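Local coordinates for tRNA-splicing ligase RtcB (Thermus thermophilus, PDB 2EPG), which probably joins RNA ends bearing a 2',3'-cyclic phosphate or 3'-phosphate to 5'-hydroxyl ends, using GTP and manganese, at residues A[76-84]-A[275-283]. Sequence-based numbering, arbitrary orientation.
Sequences IHWGYGFPI and LVDKQLAAA
Gln-279 lies over one face of the Tyr-80 ring and makes the broadest part of this contact. Its CB sits 3.8 Å from the ring centroid and 7° off the normal, a CH-pi contact. CG also lies over the face, but the amide nitrogen lies out past CD1 and CE1, with NE2 3.0 Å from Tyr-80 CE1. The amide plane is turned 46° from the ring. The Tyr-80 side chain extends away from its own backbone nitrogen (chi1 -172°), and this brings one ring face against the glutamine; its other neighbours include Val-261 of helix 250-265. With an alanine here, Gln-279 would lose the ring against its CB, and its amide would probably be freer to turn away from its water.

Backbone packing is close at Gly-81, whose CA makes a C-H...O contact with Gln-279 O at 3.5 Å. With positive phi and that carbonyl directly ahead, a side chain at this position would clash. Among apolar groups, Leu-280 CD1 meets Phe-82 CD1 at 3.6 Å, the side chains crossing at about a right angle; Leu-63 touches both.

The polar link is a water. It accepts from Gly-81 N at 2.9 Å and bonds to Asp-277 OD1 and Gln-279 OE1, both at 2.6 Å. Asp-277 OD2 takes the N-H of Gln-279 in an Asx turn (2.8 Å), from above the carboxylate plane, so one carboxylate serves both.

In this RtcB-family protein the loop after strand 76-77, closed by backbone bonds between His-77 and Ile-84 and bonded by Lys-357 NZ at Tyr-80 O and Phe-82 O, thus meets the loop between helix 268-271 and strand 283-284. The chemistry implies mixed docking: ring face and apolar contact, joined by one shared water.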
loop_
_atom_site.group_PDB
_atom_site.type_symbol
_atom_site.label_atom_id
_atom_site.label_comp_id
_atom_site.label_asym_id
_atom_site.label_seq_id
_atom_site.Cartn_x
_atom_site.Cartn_y
_atom_site.Cartn_z
ATOM N N ILE A 76 0.857 2.468 14.090
ATOM C CA ILE A 76 -0.057 1.408 14.486
ATOM C C ILE A 76 -1.277 1.914 15.235
ATOM O O ILE A 76 -1.189 2.869 16.020
ATOM C CB ILE A 76 0.654 0.394 15.384
ATOM C CG1 ILE A 76 -0.339 -0.651 15.900
ATOM C CG2 ILE A 76 1.298 1.106 16.555
ATOM C CD1 ILE A 76 0.293 -1.654 16.855
ATOM N N HIS A 77 -2.415 1.268 14.975
ATOM C CA HIS A 77 -3.677 1.584 15.645
ATOM C C HIS A 77 -4.719 0.479 15.500
ATOM O O HIS A 77 -4.545 -0.456 14.713
ATOM C CB HIS A 77 -4.260 2.919 15.158
ATOM C CG HIS A 77 -4.378 3.035 13.673
ATOM N ND1 HIS A 77 -5.569 3.332 13.045
ATOM C CD2 HIS A 77 -3.445 2.955 12.695
ATOM C CE1 HIS A 77 -5.364 3.433 11.744
ATOM N NE2 HIS A 77 -4.082 3.209 11.505
ATOM N N TRP A 78 -5.797 0.603 16.276
ATOM C CA TRP A 78 -6.881 -0.374 16.291
ATOM C C TRP A 78 -7.352 -0.779 14.894
ATOM O O TRP A 78 -7.578 0.065 14.029
ATOM C CB TRP A 78 -8.078 0.166 17.091
ATOM C CG TRP A 78 -9.075 -0.905 17.423
ATOM C CD1 TRP A 78 -9.087 -1.696 18.543
ATOM C CD2 TRP A 78 -10.111 -1.408 16.567
ATOM N NE1 TRP A 78 -10.061 -2.664 18.430
ATOM C CE2 TRP A 78 -10.703 -2.513 17.227
ATOM C CE3 TRP A 78 -10.592 -1.039 15.299
ATOM C CZ2 TRP A 78 -11.757 -3.255 16.662
ATOM C CZ3 TRP A 78 -11.640 -1.779 14.734
ATOM C CH2 TRP A 78 -12.207 -2.876 15.421
ATOM N N GLY A 79 -7.498 -2.083 14.688
ATOM C CA GLY A 79 -7.957 -2.594 13.408
ATOM C C GLY A 79 -8.830 -3.827 13.568
ATOM O O GLY A 79 -9.212 -4.187 14.676
ATOM N N TYR A 80 -9.154 -4.471 12.455
ATOM C CA TYR A 80 -9.975 -5.674 12.472
ATOM C C TYR A 80 -9.084 -6.898 12.718
ATOM O O TYR A 80 -8.421 -7.393 11.803
ATOM C CB TYR A 80 -10.698 -5.819 11.130
ATOM C CG TYR A 80 -11.727 -6.926 11.100
ATOM C CD1 TYR A 80 -12.981 -6.755 11.690
ATOM C CD2 TYR A 80 -11.439 -8.157 10.502
ATOM C CE1 TYR A 80 -13.927 -7.784 11.685
ATOM C CE2 TYR A 80 -12.373 -9.194 10.493
ATOM C CZ TYR A 80 -13.617 -8.999 11.086
ATOM O OH TYR A 80 -14.549 -10.015 11.079
ATOM N N GLY A 81 -9.072 -7.389 13.951
ATOM C CA GLY A 81 -8.245 -8.545 14.274
ATOM C C GLY A 81 -6.788 -8.132 14.391
ATOM O O GLY A 81 -6.267 -7.981 15.498
ATOM N N PHE A 82 -6.125 -7.967 13.247
ATOM C CA PHE A 82 -4.727 -7.532 13.223
ATOM C C PHE A 82 -4.740 -6.019 13.368
ATOM O O PHE A 82 -5.707 -5.362 12.958
ATOM C CB PHE A 82 -4.062 -7.856 11.877
ATOM C CG PHE A 82 -3.702 -9.307 11.687
ATOM C CD1 PHE A 82 -4.655 -10.305 11.828
ATOM C CD2 PHE A 82 -2.400 -9.670 11.347
ATOM C CE1 PHE A 82 -4.314 -11.643 11.631
ATOM C CE2 PHE A 82 -2.052 -11.009 11.150
ATOM C CZ PHE A 82 -3.005 -11.990 11.290
ATOM N N PRO A 83 -3.682 -5.434 13.960
ATOM C CA PRO A 83 -3.687 -3.971 14.080
ATOM C C PRO A 83 -3.316 -3.340 12.742
ATOM O O PRO A 83 -2.688 -3.978 11.896
ATOM C CB PRO A 83 -2.621 -3.704 15.139
ATOM C CG PRO A 83 -1.636 -4.822 14.892
ATOM C CD PRO A 83 -2.568 -6.013 14.732
ATOM N N ILE A 84 -3.733 -2.098 12.528
ATOM C CA ILE A 84 -3.370 -1.407 11.305
ATOM C C ILE A 84 -1.927 -1.000 11.554
ATOM O O ILE A 84 -1.586 -0.545 12.650
ATOM C CB ILE A 84 -4.261 -0.178 11.069
ATOM C CG1 ILE A 84 -5.715 -0.646 10.892
ATOM C CG2 ILE A 84 -3.774 0.589 9.826
ATOM C CD1 ILE A 84 -6.735 0.464 10.742
ATOM N N LEU A 275 -8.743 -18.937 18.213
ATOM C CA LEU A 275 -8.763 -17.492 17.989
ATOM C C LEU A 275 -9.158 -16.724 19.253
ATOM O O LEU A 275 -10.303 -16.798 19.687
ATOM C CB LEU A 275 -9.761 -17.156 16.874
ATOM C CG LEU A 275 -9.643 -17.946 15.569
ATOM C CD1 LEU A 275 -10.864 -17.676 14.703
ATOM C CD2 LEU A 275 -8.354 -17.571 14.836
ATOM N N VAL A 276 -8.221 -15.979 19.835
ATOM C CA VAL A 276 -8.518 -15.197 21.039
ATOM C C VAL A 276 -9.465 -14.051 20.686
ATOM O O VAL A 276 -10.126 -13.486 21.549
ATOM C CB VAL A 276 -7.233 -14.597 21.668
ATOM C CG1 VAL A 276 -6.261 -15.709 22.040
ATOM C CG2 VAL A 276 -6.587 -13.628 20.707
ATOM N N ASP A 277 -9.514 -13.723 19.402
ATOM C CA ASP A 277 -10.363 -12.664 18.881
ATOM C C ASP A 277 -10.926 -13.218 17.576
ATOM O O ASP A 277 -10.167 -13.592 16.686
ATOM C CB ASP A 277 -9.509 -11.413 18.632
ATOM C CG ASP A 277 -10.238 -10.335 17.851
ATOM O OD1 ASP A 277 -9.592 -9.318 17.522
ATOM O OD2 ASP A 277 -11.444 -10.493 17.559
ATOM N N LYS A 278 -12.249 -13.290 17.465
ATOM C CA LYS A 278 -12.887 -13.823 16.263
ATOM C C LYS A 278 -12.506 -13.074 14.988
ATOM O O LYS A 278 -12.567 -13.634 13.891
ATOM C CB LYS A 278 -14.414 -13.818 16.418
ATOM C CG LYS A 278 -14.972 -12.525 17.014
ATOM C CD LYS A 278 -16.210 -12.008 16.273
ATOM C CE LYS A 278 -15.853 -11.461 14.889
ATOM N NZ LYS A 278 -17.019 -10.779 14.236
ATOM N N GLN A 279 -12.109 -11.814 15.133
ATOM C CA GLN A 279 -11.732 -11.005 13.981
ATOM C C GLN A 279 -10.378 -11.443 13.421
ATOM O O GLN A 279 -9.942 -10.971 12.367
ATOM C CB GLN A 279 -11.700 -9.521 14.367
ATOM C CG GLN A 279 -12.955 -9.060 15.104
ATOM C CD GLN A 279 -13.206 -7.564 14.978
ATOM O OE1 GLN A 279 -12.327 -6.744 15.256
ATOM N NE2 GLN A 279 -14.416 -7.202 14.562
ATOM N N LEU A 280 -9.730 -12.358 14.133
ATOM C CA LEU A 280 -8.434 -12.905 13.733
ATOM C C LEU A 280 -8.656 -14.140 12.847
ATOM O O LEU A 280 -7.713 -14.884 12.541
ATOM C CB LEU A 280 -7.659 -13.305 14.983
ATOM C CG LEU A 280 -6.227 -12.823 15.170
ATOM C CD1 LEU A 280 -6.120 -11.320 14.971
ATOM C CD2 LEU A 280 -5.782 -13.219 16.569
ATOM N N ALA A 281 -9.910 -14.352 12.454
ATOM C CA ALA A 281 -10.304 -15.485 11.623
ATOM C C ALA A 281 -9.247 -15.848 10.583
ATOM O O ALA A 281 -8.936 -15.040 9.714
ATOM C CB ALA A 281 -11.622 -15.174 10.940
ATOM N N ALA A 282 -8.710 -17.066 10.671
ATOM C CA ALA A 282 -7.663 -17.518 9.749
ATOM C C ALA A 282 -7.830 -18.986 9.362
ATOM O O ALA A 282 -8.565 -19.715 10.007
ATOM C CB ALA A 282 -6.287 -17.318 10.390
ATOM N N ALA A 283 -7.117 -19.411 8.321
ATOM C CA ALA A 283 -7.169 -20.787 7.859
ATOM C C ALA A 283 -5.762 -21.191 7.444
ATOM O O ALA A 283 -4.938 -20.343 7.091
ATOM C CB ALA A 283 -8.130 -20.918 6.650
HETATM O O HOH W 1 -10.125 -6.895 16.591
#